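Local coordinates for carbonic anhydrase (Sordaria macrospora, PDB 4O1K), which catalyses the reversible hydration of carbon dioxide to bicarbonate, as a zinc-dependent, tetrameric carbonic anhydrase of the beta class, at residues V108-Y113 with G201-L206. Numbering follows the deposited sequence.
With ZN (zinc ion), chain B.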
loop_
_atom_site.group_PDB
_atom_site.type_symbol
_atom_site.label_atom_id
_atom_site.label_comp_id
_atom_site.label_asym_id
_atom_site.label_seq_id
_atom_site.Cartn_x
_atom_site.Cartn_y
_atom_site.Cartn_z
ATOM N N VAL A 108 -9.289 -0.310 20.145
ATOM C CA VAL A 108 -10.563 -1.012 19.967
ATOM C C VAL A 108 -10.714 -1.212 18.471
ATOM O O VAL A 108 -10.520 -0.259 17.727
ATOM C CB VAL A 108 -11.716 -0.085 20.369
ATOM C CG1 VAL A 108 -13.060 -0.696 19.947
ATOM C CG2 VAL A 108 -11.665 0.220 21.893
ATOM N N VAL A 109 -11.059 -2.424 18.046
ATOM C CA VAL A 109 -11.546 -2.638 16.681
ATOM C C VAL A 109 -13.034 -2.818 16.853
ATOM O O VAL A 109 -13.470 -3.721 17.571
ATOM C CB VAL A 109 -10.963 -3.911 16.060
ATOM C CG1 VAL A 109 -11.627 -4.202 14.710
ATOM C CG2 VAL A 109 -9.469 -3.737 15.856
ATOM N N CYS A 110 -13.816 -1.947 16.214
ATOM C CA CYS A 110 -15.265 -2.025 16.356
ATOM C C CYS A 110 -15.892 -2.351 15.023
ATOM O O CYS A 110 -15.784 -1.560 14.071
ATOM C CB CYS A 110 -15.819 -0.695 16.856
ATOM S SG CYS A 110 -17.574 -0.824 17.364
ATOM N N GLY A 111 -16.527 -3.514 14.928
ATOM C CA GLY A 111 -17.267 -3.803 13.713
ATOM C C GLY A 111 -18.715 -3.419 13.945
ATOM O O GLY A 111 -19.052 -2.870 14.998
ATOM N N HIS A 112 -19.577 -3.709 12.976
ATOM C CA HIS A 112 -20.992 -3.397 13.183
ATOM C C HIS A 112 -21.850 -4.316 12.345
ATOM O O HIS A 112 -21.467 -4.691 11.228
ATOM C CB HIS A 112 -21.289 -1.909 12.928
ATOM C CG HIS A 112 -21.114 -1.490 11.502
ATOM N ND1 HIS A 112 -22.151 -0.991 10.742
ATOM C CD2 HIS A 112 -20.028 -1.516 10.691
ATOM C CE1 HIS A 112 -21.716 -0.753 9.513
ATOM N NE2 HIS A 112 -20.431 -1.048 9.463
ATOM N N TYR A 113 -22.987 -4.735 12.902
ATOM C CA TYR A 113 -23.861 -5.635 12.148
ATOM C C TYR A 113 -24.482 -4.866 11.012
ATOM O O TYR A 113 -24.723 -3.653 11.129
ATOM C CB TYR A 113 -24.959 -6.248 13.034
ATOM C CG TYR A 113 -24.400 -7.133 14.128
ATOM C CD1 TYR A 113 -23.644 -8.258 13.820
ATOM C CD2 TYR A 113 -24.624 -6.850 15.461
ATOM C CE1 TYR A 113 -23.119 -9.066 14.816
ATOM C CE2 TYR A 113 -24.111 -7.663 16.466
ATOM C CZ TYR A 113 -23.357 -8.768 16.133
ATOM O OH TYR A 113 -22.829 -9.575 17.120
ATOM N N GLY A 201 -28.813 -0.007 19.267
ATOM C CA GLY A 201 -27.830 0.994 19.646
ATOM C C GLY A 201 -26.794 0.525 20.650
ATOM O O GLY A 201 -26.021 1.337 21.171
ATOM N N LEU A 202 -26.741 -0.781 20.889
ATOM C CA LEU A 202 -25.898 -1.302 21.955
ATOM C C LEU A 202 -24.549 -1.759 21.444
ATOM O O LEU A 202 -24.450 -2.328 20.342
ATOM C CB LEU A 202 -26.569 -2.474 22.643
ATOM C CG LEU A 202 -27.437 -2.164 23.853
ATOM C CD1 LEU A 202 -28.902 -2.138 23.464
ATOM C CD2 LEU A 202 -27.202 -3.207 24.925
ATOM N N LEU A 203 -23.515 -1.507 22.244
ATOM C CA LEU A 203 -22.178 -2.016 21.946
ATOM C C LEU A 203 -22.092 -3.357 22.604
ATOM O O LEU A 203 -22.567 -3.530 23.736
ATOM C CB LEU A 203 -21.098 -1.151 22.574
ATOM C CG LEU A 203 -20.233 -0.166 21.822
ATOM C CD1 LEU A 203 -19.054 0.213 22.713
ATOM C CD2 LEU A 203 -19.761 -0.721 20.495
ATOM N N LYS A 204 -21.472 -4.317 21.928
ATOM C CA LYS A 204 -21.299 -5.635 22.517
ATOM C C LYS A 204 -19.817 -5.940 22.541
ATOM O O LYS A 204 -19.110 -5.627 21.592
ATOM C CB LYS A 204 -22.047 -6.666 21.675
ATOM C CG LYS A 204 -21.750 -8.126 21.997
ATOM C CD LYS A 204 -22.598 -9.048 21.098
ATOM C CE LYS A 204 -21.866 -10.336 20.719
ATOM N NZ LYS A 204 -21.339 -11.123 21.886
ATOM N N ASP A 205 -19.358 -6.535 23.633
ATOM C CA ASP A 205 -17.966 -6.931 23.757
ATOM C C ASP A 205 -17.842 -8.387 23.277
ATOM O O ASP A 205 -18.549 -9.263 23.754
ATOM C CB ASP A 205 -17.547 -6.810 25.225
ATOM C CG ASP A 205 -16.053 -6.992 25.430
ATOM O OD1 ASP A 205 -15.350 -7.303 24.446
ATOM O OD2 ASP A 205 -15.586 -6.849 26.585
ATOM N N LEU A 206 -16.945 -8.634 22.331
ATOM C CA LEU A 206 -16.695 -9.992 21.853
ATOM C C LEU A 206 -15.756 -10.705 22.796
ATOM O O LEU A 206 -15.463 -11.899 22.612
ATOM C CB LEU A 206 -16.079 -9.947 20.462
ATOM C CG LEU A 206 -17.042 -9.329 19.465
ATOM C CD1 LEU A 206 -16.391 -9.336 18.088
ATOM C CD2 LEU A 206 -18.370 -10.067 19.469
HETATM ZN ZN ZN B . -19.265 -1.458 7.763
#
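With chi1 at -169°, Cys110 extends SG on the far side of its CB from the backbone N, while Tyr113 sets CG opposite its own carbonyl carbon (chi1 -64°); the first torsion carries a thiol to Leu203, the second a phenol to Lys204. Cys110 SG meets one methyl of Leu203, CD2, at 3.8 Å. The touch is purely apolar, a small polarisable sulfur against a branched tip, and a small side chain suits this buried place, where Cys110 also touches Trp53 of the neighbouring strand 51-56. Leu203 leaves its backbone at a slant, but its branch at CG brings the CD2 end nearer to the sulfur; the side chain also packs on Ile66 and Thr67 of helix 63-67 and on Phe22 of a second subunit.

In the second touch, Tyr113 OH lies 3.8 Å from Lys204 CE, the two side chains running obliquely to each other. Here the lysine offers its methylene chain, while the phenol oxygen is hydrogen-bonded to Glu163 of helix 154-174. Tyr113 is buried and Lys204 exposed, a place that suits a long chain with an apolar stem and a charged end.

Strand 190-197 lies between the two segments in the sheet, which accounts for the 8.9 Å between the CA atoms of Cys110 and Leu203 and for the absence of hydrogen bonds across them. His112 binds zinc through NE2 at 2.1 Å, with Cys56, Asp58 and Cys115 completing the site. Strand 106-112 ending at a metal ligand, in a mainly parallel sheet edged by antiparallel strand 202-205, is the zinc-bearing core of the beta-carbonic anhydrase fold.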